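Local structure of citrate synthase (Metallosphaera sedula, 6ABX) at residues 281-286 against 311-316; 163-168 against 271-276. The protein probably catalyses the condensation of oxaloacetate with acetyl-CoA and water to citrate and CoA, a reaction of the tricarboxylic acid cycle. All blocks are in the same frame, centred on the assembly; numbering follows the deposited sequence.

Interaction 1 of 2, residues 281-286 against 311-316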
ATOM      1  N   ARG A 281      12.221  24.625 -27.851  1.00 24.18           N
ATOM      2  CA  ARG A 281      12.369  25.737 -26.934  1.00 25.70           C
ATOM      3  C   ARG A 281      12.545  25.181 -25.517  1.00 21.80           C
ATOM      4  O   ARG A 281      13.471  25.564 -24.772  1.00 21.75           O
ATOM      5  CB  ARG A 281      11.129  26.618 -27.052  1.00 27.06           C
ATOM      6  CG  ARG A 281      11.107  27.839 -26.149  1.00 32.05           C
ATOM      7  CD  ARG A 281      10.077  28.863 -26.606  1.00 33.92           C
ATOM      8  NE  ARG A 281       8.720  28.331 -26.707  1.00 38.63           N
ATOM      9  CZ  ARG A 281       7.898  28.064 -25.673  1.00 40.99           C
ATOM     10  NH1 ARG A 281       6.617  27.877 -25.912  1.00 42.74           N
ATOM     11  NH2 ARG A 281       8.331  27.957 -24.421  1.00 41.46           N
ATOM     12  N   LEU A 282      11.673  24.244 -25.152  1.00 19.11           N
ATOM     13  CA  LEU A 282      11.688  23.696 -23.804  1.00 18.04           C
ATOM     14  C   LEU A 282      12.965  22.920 -23.541  1.00 17.45           C
ATOM     15  O   LEU A 282      13.500  22.972 -22.403  1.00 18.35           O
ATOM     16  CB  LEU A 282      10.442  22.847 -23.521  1.00 17.45           C
ATOM     17  CG  LEU A 282       9.117  23.587 -23.383  1.00 19.78           C
ATOM     18  CD1 LEU A 282       7.981  22.593 -23.200  1.00 20.38           C
ATOM     19  CD2 LEU A 282       9.109  24.542 -22.205  1.00 21.09           C
ATOM     20  N   PHE A 283      13.505  22.226 -24.545  1.00 17.81           N
ATOM     21  CA  PHE A 283      14.779  21.575 -24.387  1.00 20.28           C
ATOM     22  C   PHE A 283      15.943  22.571 -24.270  1.00 18.21           C
ATOM     23  O   PHE A 283      16.871  22.293 -23.530  1.00 19.28           O
ATOM     24  CB  PHE A 283      15.054  20.584 -25.522  1.00 22.62           C
ATOM     25  CG  PHE A 283      14.507  19.221 -25.207  1.00 24.44           C
ATOM     26  CD1 PHE A 283      15.250  18.350 -24.428  1.00 27.36           C
ATOM     27  CD2 PHE A 283      13.253  18.830 -25.658  1.00 29.45           C
ATOM     28  CE1 PHE A 283      14.733  17.106 -24.113  1.00 27.55           C
ATOM     29  CE2 PHE A 283      12.734  17.588 -25.327  1.00 26.74           C
ATOM     30  CZ  PHE A 283      13.487  16.732 -24.560  1.00 27.65           C
ATOM     31  N   GLU A 284      15.925  23.639 -25.061  1.00 21.27           N
ATOM     32  CA  GLU A 284      16.949  24.706 -24.957  1.00 22.40           C
ATOM     33  C   GLU A 284      16.951  25.240 -23.521  1.00 20.28           C
ATOM     34  O   GLU A 284      18.038  25.358 -22.900  1.00 19.29           O
ATOM     35  CB  GLU A 284      16.668  25.810 -25.976  1.00 29.11           C
ATOM     36  CG  GLU A 284      16.889  25.344 -27.406  1.00 35.99           C
ATOM     37  CD  GLU A 284      16.489  26.300 -28.521  1.00 44.68           C
ATOM     38  OE1 GLU A 284      15.919  27.378 -28.226  1.00 47.22           O
ATOM     39  OE2 GLU A 284      16.736  25.951 -29.698  1.00 49.24           O
ATOM     40  N   ILE A 285      15.751  25.535 -23.018  1.00 19.07           N
ATOM     41  CA  ILE A 285      15.574  26.004 -21.622  1.00 18.54           C
ATOM     42  C   ILE A 285      16.185  25.006 -20.649  1.00 17.38           C
ATOM     43  O   ILE A 285      16.986  25.361 -19.768  1.00 16.06           O
ATOM     44  CB  ILE A 285      14.108  26.317 -21.319  1.00 18.03           C
ATOM     45  CG1 ILE A 285      13.629  27.527 -22.112  1.00 19.52           C
ATOM     46  CG2 ILE A 285      13.886  26.461 -19.821  1.00 17.95           C
ATOM     47  CD1 ILE A 285      12.158  27.735 -22.073  1.00 19.49           C
ATOM     48  N   ALA A 286      15.823  23.715 -20.766  1.00 17.01           N
ATOM     49  CA  ALA A 286      16.284  22.718 -19.834  1.00 15.88           C
ATOM     50  C   ALA A 286      17.823  22.613 -19.825  1.00 16.27           C
ATOM     51  O   ALA A 286      18.481  22.497 -18.779  1.00 16.62           O
ATOM     52  CB  ALA A 286      15.621  21.388 -20.189  1.00 16.94           C
ATOM     53  N   GLY A 311       9.932  14.232 -17.395  1.00 14.67           N
ATOM     54  CA  GLY A 311       8.644  14.856 -17.683  1.00 15.58           C
ATOM     55  C   GLY A 311       8.596  15.518 -19.059  1.00 13.93           C
ATOM     56  O   GLY A 311       7.626  15.381 -19.802  1.00 14.62           O
ATOM     57  N   LEU A 312       9.663  16.212 -19.445  1.00 14.15           N
ATOM     58  CA  LEU A 312       9.752  16.859 -20.740  1.00 16.07           C
ATOM     59  C   LEU A 312       9.707  15.856 -21.896  1.00 15.83           C
ATOM     60  O   LEU A 312       9.014  16.054 -22.896  1.00 17.51           O
ATOM     61  CB  LEU A 312      11.023  17.723 -20.756  1.00 18.18           C
ATOM     62  CG  LEU A 312      11.358  18.368 -22.091  1.00 20.15           C
ATOM     63  CD1 LEU A 312      10.176  19.163 -22.594  1.00 18.41           C
ATOM     64  CD2 LEU A 312      12.587  19.243 -21.932  1.00 21.10           C
ATOM     65  N   VAL A 313      10.400  14.723 -21.740  1.00 16.23           N
ATOM     66  CA  VAL A 313      10.375  13.637 -22.752  1.00 15.07           C
ATOM     67  C   VAL A 313       8.961  13.064 -22.906  1.00 15.62           C
ATOM     68  O   VAL A 313       8.494  12.952 -24.019  1.00 16.50           O
ATOM     69  CB  VAL A 313      11.404  12.546 -22.413  1.00 16.58           C
ATOM     70  CG1 VAL A 313      11.194  11.275 -23.222  1.00 16.05           C
ATOM     71  CG2 VAL A 313      12.822  13.070 -22.579  1.00 16.49           C
ATOM     72  N   PHE A 314       8.282  12.770 -21.803  1.00 15.70           N
ATOM     73  CA  PHE A 314       6.915  12.210 -21.878  1.00 15.40           C
ATOM     74  C   PHE A 314       5.941  13.251 -22.447  1.00 15.54           C
ATOM     75  O   PHE A 314       5.059  12.930 -23.234  1.00 15.72           O
ATOM     76  CB  PHE A 314       6.491  11.695 -20.510  1.00 17.15           C
ATOM     77  CG  PHE A 314       7.197  10.415 -20.149  1.00 20.84           C
ATOM     78  CD1 PHE A 314       7.118   9.309 -20.965  1.00 25.04           C
ATOM     79  CD2 PHE A 314       7.901  10.306 -18.967  1.00 30.92           C
ATOM     80  CE1 PHE A 314       7.775   8.130 -20.637  1.00 26.54           C
ATOM     81  CE2 PHE A 314       8.555   9.116 -18.647  1.00 29.78           C
ATOM     82  CZ  PHE A 314       8.533   8.058 -19.511  1.00 27.68           C
ATOM     83  N   TYR A 315       6.118  14.529 -22.081  1.00 15.39           N
ATOM     84  CA  TYR A 315       5.323  15.606 -22.651  1.00 16.67           C
ATOM     85  C   TYR A 315       5.534  15.689 -24.170  1.00 17.06           C
ATOM     86  O   TYR A 315       4.553  15.886 -24.922  1.00 18.65           O
ATOM     87  CB  TYR A 315       5.649  16.928 -21.942  1.00 17.10           C
ATOM     88  CG  TYR A 315       4.922  18.130 -22.490  1.00 17.00           C
ATOM     89  CD1 TYR A 315       3.557  18.263 -22.304  1.00 18.68           C
ATOM     90  CD2 TYR A 315       5.582  19.151 -23.140  1.00 18.34           C
ATOM     91  CE1 TYR A 315       2.860  19.356 -22.793  1.00 19.45           C
ATOM     92  CE2 TYR A 315       4.898  20.255 -23.652  1.00 18.84           C
ATOM     93  CZ  TYR A 315       3.535  20.354 -23.474  1.00 20.33           C
ATOM     94  OH  TYR A 315       2.816  21.432 -23.916  1.00 22.73           O
ATOM     95  N   ALA A 316       6.777  15.556 -24.616  1.00 18.00           N
ATOM     96  CA  ALA A 316       7.167  15.637 -26.018  1.00 20.55           C
ATOM     97  C   ALA A 316       6.460  14.535 -26.820  1.00 24.20           C
ATOM     98  O   ALA A 316       6.152  14.700 -27.983  1.00 26.47           O
ATOM     99  CB  ALA A 316       8.663  15.558 -26.166  1.00 23.19           C
TER
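L312 sets its branched end on the ring of F283, and this CH-pi contact is the centre of a wholly apolar interface between two antiparallel helices. CD2 of L312 lies 3.5 Å from the centroid of the F283 ring and only 2° off the ring normal, so the methyl sits almost exactly over the middle of the face. CG of the same leucine leans over the far rim, 3.6 Å from F283 CE2. With CG of L312 anti to its backbone N (chi1 174°), the side chain is carried toward helix 277-297, and its two methyls part there, CD2 over the ring and CD1 toward L282.

The remaining contacts are aliphatic packing around that leucine. Its other methyl, CD1, meets CB of L282 at 3.8 Å, while CD2 is also approached by CB of A286, one turn further along. V313 comes to the edge of the F283 ring, near its plane, with CG2 4.2 Å from CZ. L312 and V313 thus hold the ring from a face and an edge. On the other flank, CD1 of L282 lies 3.9 Å from CE2 of Y315, the two side chains crossing at about a right angle. The hydroxyl of Y315 is hydrogen-bonded to E278, which ties the polar end of this ring to the start of helix 277-297.

The segment axes run 11.1 Å apart at 174°, a wide spacing filled by the leucines and the phenylalanine. Citrate synthase is a largely helical protein, and here the short helix 310-316 lies alongside the N-terminal half of helix 277-297. Helix 220-228 packs on A286 and Y315, whereas V313 and F314 turn to helix 163-174.

Interaction 2 of 2, residues 163-168 against 271-276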
ATOM      1  N   PRO A 163       9.154   5.095 -35.742  1.00 26.74           N
ATOM      2  CA  PRO A 163      10.143   4.281 -35.028  1.00 26.35           C
ATOM      3  C   PRO A 163      11.066   5.057 -34.064  1.00 24.47           C
ATOM      4  O   PRO A 163      11.436   4.493 -32.994  1.00 22.07           O
ATOM      5  CB  PRO A 163      10.949   3.613 -36.162  1.00 30.12           C
ATOM      6  CG  PRO A 163       9.938   3.539 -37.305  1.00 31.02           C
ATOM      7  CD  PRO A 163       9.163   4.837 -37.195  1.00 30.40           C
ATOM      8  N   SER A 164      11.412   6.308 -34.389  1.00 25.39           N
ATOM      9  CA  SER A 164      12.245   7.141 -33.480  1.00 25.79           C
ATOM     10  C   SER A 164      11.448   7.504 -32.223  1.00 19.73           C
ATOM     11  O   SER A 164      11.985   7.441 -31.138  1.00 20.42           O
ATOM     12  CB  SER A 164      12.820   8.377 -34.138  1.00 27.02           C
ATOM     13  OG  SER A 164      11.783   9.199 -34.632  1.00 35.03           O
ATOM     14  N   ASP A 165      10.173   7.885 -32.351  1.00 18.84           N
ATOM     15  CA  ASP A 165       9.345   8.153 -31.159  1.00 18.96           C
ATOM     16  C   ASP A 165       9.238   6.876 -30.319  1.00 16.28           C
ATOM     17  O   ASP A 165       9.357   6.921 -29.088  1.00 16.95           O
ATOM     18  CB  ASP A 165       7.967   8.741 -31.500  1.00 22.34           C
ATOM     19  CG  ASP A 165       7.951  10.242 -31.766  1.00 26.53           C
ATOM     20  OD1 ASP A 165       9.020  10.872 -31.648  1.00 26.74           O
ATOM     21  OD2 ASP A 165       6.844  10.782 -32.007  1.00 28.78           O
ATOM     22  N   THR A 166       8.961   5.751 -30.963  1.00 14.37           N
ATOM     23  CA  THR A 166       8.840   4.501 -30.242  1.00 14.98           C
ATOM     24  C   THR A 166      10.111   4.220 -29.438  1.00 15.47           C
ATOM     25  O   THR A 166      10.016   3.806 -28.272  1.00 14.25           O
ATOM     26  CB  THR A 166       8.562   3.329 -31.175  1.00 16.55           C
ATOM     27  OG1 THR A 166       7.319   3.702 -31.785  1.00 18.17           O
ATOM     28  CG2 THR A 166       8.494   2.006 -30.453  1.00 16.99           C
ATOM     29  N   ARG A 167      11.275   4.350 -30.082  1.00 14.74           N
ATOM     30  CA  ARG A 167      12.514   4.048 -29.436  1.00 15.88           C
ATOM     31  C   ARG A 167      12.734   4.918 -28.197  1.00 14.65           C
ATOM     32  O   ARG A 167      13.182   4.432 -27.141  1.00 12.56           O
ATOM     33  CB  ARG A 167      13.677   4.293 -30.399  1.00 16.21           C
ATOM     34  CG  ARG A 167      15.023   3.922 -29.817  1.00 18.69           C
ATOM     35  CD  ARG A 167      15.139   2.423 -29.787  1.00 23.59           C
ATOM     36  NE  ARG A 167      16.454   1.986 -29.361  1.00 27.99           N
ATOM     37  CZ  ARG A 167      17.492   1.804 -30.179  1.00 33.91           C
ATOM     38  NH1 ARG A 167      17.428   2.178 -31.453  1.00 32.47           N
ATOM     39  NH2 ARG A 167      18.582   1.210 -29.715  1.00 31.86           N
ATOM     40  N   VAL A 168      12.444   6.215 -28.307  1.00 14.24           N
ATOM     41  CA  VAL A 168      12.607   7.149 -27.169  1.00 14.91           C
ATOM     42  C   VAL A 168      11.696   6.739 -26.010  1.00 13.19           C
ATOM     43  O   VAL A 168      12.148   6.683 -24.865  1.00 12.71           O
ATOM     44  CB  VAL A 168      12.404   8.626 -27.574  1.00 15.28           C
ATOM     45  CG1 VAL A 168      12.565   9.502 -26.350  1.00 16.31           C
ATOM     46  CG2 VAL A 168      13.408   9.034 -28.659  1.00 17.69           C
ATOM     47  N   ASN A 271      17.674  13.941 -28.012  1.00 31.20           N
ATOM     48  CA  ASN A 271      18.140  14.512 -29.300  1.00 32.96           C
ATOM     49  C   ASN A 271      17.434  13.888 -30.504  1.00 37.53           C
ATOM     50  O   ASN A 271      17.163  14.610 -31.464  1.00 33.93           O
ATOM     51  CB  ASN A 271      19.643  14.386 -29.456  1.00 35.05           C
ATOM     52  CG  ASN A 271      20.326  15.434 -28.617  1.00 33.17           C
ATOM     53  OD1 ASN A 271      20.223  16.615 -28.932  1.00 46.63           O
ATOM     54  ND2 ASN A 271      21.025  15.027 -27.577  1.00 35.50           N
ATOM     55  N   GLN A 272      17.103  12.590 -30.420  1.00 32.70           N
ATOM     56  CA  GLN A 272      16.489  11.827 -31.505  1.00 33.18           C
ATOM     57  C   GLN A 272      15.004  12.155 -31.686  1.00 36.41           C
ATOM     58  O   GLN A 272      14.423  11.718 -32.655  1.00 36.33           O
ATOM     59  CB  GLN A 272      16.706  10.319 -31.284  1.00 33.91           C
ATOM     60  CG  GLN A 272      18.191  10.011 -31.120  1.00 37.12           C
ATOM     61  CD  GLN A 272      18.570   8.550 -31.073  1.00 39.50           C
ATOM     62  OE1 GLN A 272      17.733   7.658 -31.225  1.00 41.70           O
ATOM     63  NE2 GLN A 272      19.859   8.310 -30.859  1.00 36.86           N
ATOM     64  N   LEU A 273      14.370  12.861 -30.740  1.00 35.08           N
ATOM     65  CA  LEU A 273      12.982  13.339 -30.943  1.00 36.18           C
ATOM     66  C   LEU A 273      12.976  14.386 -32.061  1.00 38.68           C
ATOM     67  O   LEU A 273      13.835  15.257 -32.085  1.00 37.00           O
ATOM     68  CB  LEU A 273      12.426  13.984 -29.665  1.00 35.69           C
ATOM     69  CG  LEU A 273      12.077  13.024 -28.544  1.00 30.55           C
ATOM     70  CD1 LEU A 273      11.755  13.777 -27.275  1.00 31.32           C
ATOM     71  CD2 LEU A 273      10.930  12.108 -28.937  1.00 31.11           C
ATOM     72  N   SER A 274      11.982  14.292 -32.953  1.00 40.48           N
ATOM     73  CA  SER A 274      11.561  15.418 -33.744  1.00 41.45           C
ATOM     74  C   SER A 274      10.777  16.325 -32.804  1.00 42.56           C
ATOM     75  O   SER A 274       9.984  15.828 -32.004  1.00 46.31           O
ATOM     76  CB  SER A 274      10.716  14.991 -34.908  1.00 48.36           C
ATOM     77  OG  SER A 274       9.414  14.641 -34.449  1.00 50.25           O
ATOM     78  N   LYS A 275      11.021  17.636 -32.878  1.00 37.87           N
ATOM     79  CA  LYS A 275      10.416  18.520 -31.941  1.00 33.74           C
ATOM     80  C   LYS A 275       9.688  19.623 -32.697  1.00 30.53           C
ATOM     81  O   LYS A 275      10.233  20.197 -33.601  1.00 36.15           O
ATOM     82  CB  LYS A 275      11.514  19.031 -31.002  1.00 30.43           C
ATOM     83  CG  LYS A 275      12.349  17.947 -30.335  1.00 29.16           C
ATOM     84  CD  LYS A 275      13.429  18.612 -29.484  1.00 31.33           C
ATOM     85  CE  LYS A 275      14.413  17.681 -28.812  1.00 33.32           C
ATOM     86  NZ  LYS A 275      15.225  16.903 -29.784  1.00 33.70           N
ATOM     87  N   ASN A 276       8.456  19.902 -32.294  1.00 31.97           N
ATOM     88  CA  ASN A 276       7.810  21.115 -32.723  1.00 36.07           C
ATOM     89  C   ASN A 276       8.534  22.282 -32.025  1.00 38.03           C
ATOM     90  O   ASN A 276       9.479  22.091 -31.220  1.00 38.91           O
ATOM     91  CB  ASN A 276       6.294  21.040 -32.503  1.00 40.00           C
ATOM     92  CG  ASN A 276       5.914  20.998 -31.039  1.00 43.39           C
ATOM     93  OD1 ASN A 276       6.691  21.438 -30.197  1.00 34.05           O
ATOM     94  ND2 ASN A 276       4.733  20.479 -30.728  1.00 41.86           N
TER
HETATM   95  O   HOH W   1      11.298  11.076 -32.972  1.00 40.84           O
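D165 and L273 meet at about a right angle, the carboxylate atom OD1 lying 3.5 Å from the methyl CD2 of the leucine. The same methyl is shared with V168, one turn further along the helix, whose side chain also stands roughly perpendicular to that of L273. With chi1 at 179° both branches of V168 face the loop, and CG1 and CG2 each lie 4.0 Å from L273 CD2, so that the leucine methyl rests against the fork of the valine. CG2 of V168 also approaches CB of Q272 more loosely. At the outer margin, CB of S164 faces the carbonyl oxygen of Q272.

These side chains join the first turns of helix 163-174 to the loop between helices 261-270 and 277-297, within the mostly helical citrate synthase fold and away from the annotated sites. N276 ends the loop as the N-cap of helix 277-297, its OD1 accepting from the backbone N of I279.

A water links the two polar margins. It donates to OD1 of D165 at 2.6 Å and, over a longer 3.2 Å, to the carbonyl O of Q272; it also accepts from the backbone N of S274 and is hydrogen-bonded to OG of S164. Its four partners place it between helix and loop, with the shorter bonds on the helix side. The other carboxylate oxygen of D165, OD2, forms a salt bridge with R157, so the acid is gripped at both oxygens. Inside the loop, K275 folds back and donates from NZ to the carbonyl O of L273 at 3.2 Å, 27° out of the carbonyl plane; NZ also reaches the carbonyl of A270.

In the fold
Interactions 1 and 2 lie with their centres 12 Å apart and adjoin at three places. CE of K275 lies 3.6 Å from CD2 of F283, a contact that accompanies a cation-pi interaction between the two residues. A316 CB meets L273 CD1 at 3.7 Å, and V313 CG1 meets V168 CG1 at 3.8 Å. Helix 310-316 thereby touches both segments of interaction 2, while the loop 271-276 leads directly into helix 277-297. Interaction 1 is nearer the active site: the side chain of L312 is about 9 Å from that of D307, a predicted active-site residue, and A286 is about 9 Å from the acetyl-CoA-binding F251, again between side chains.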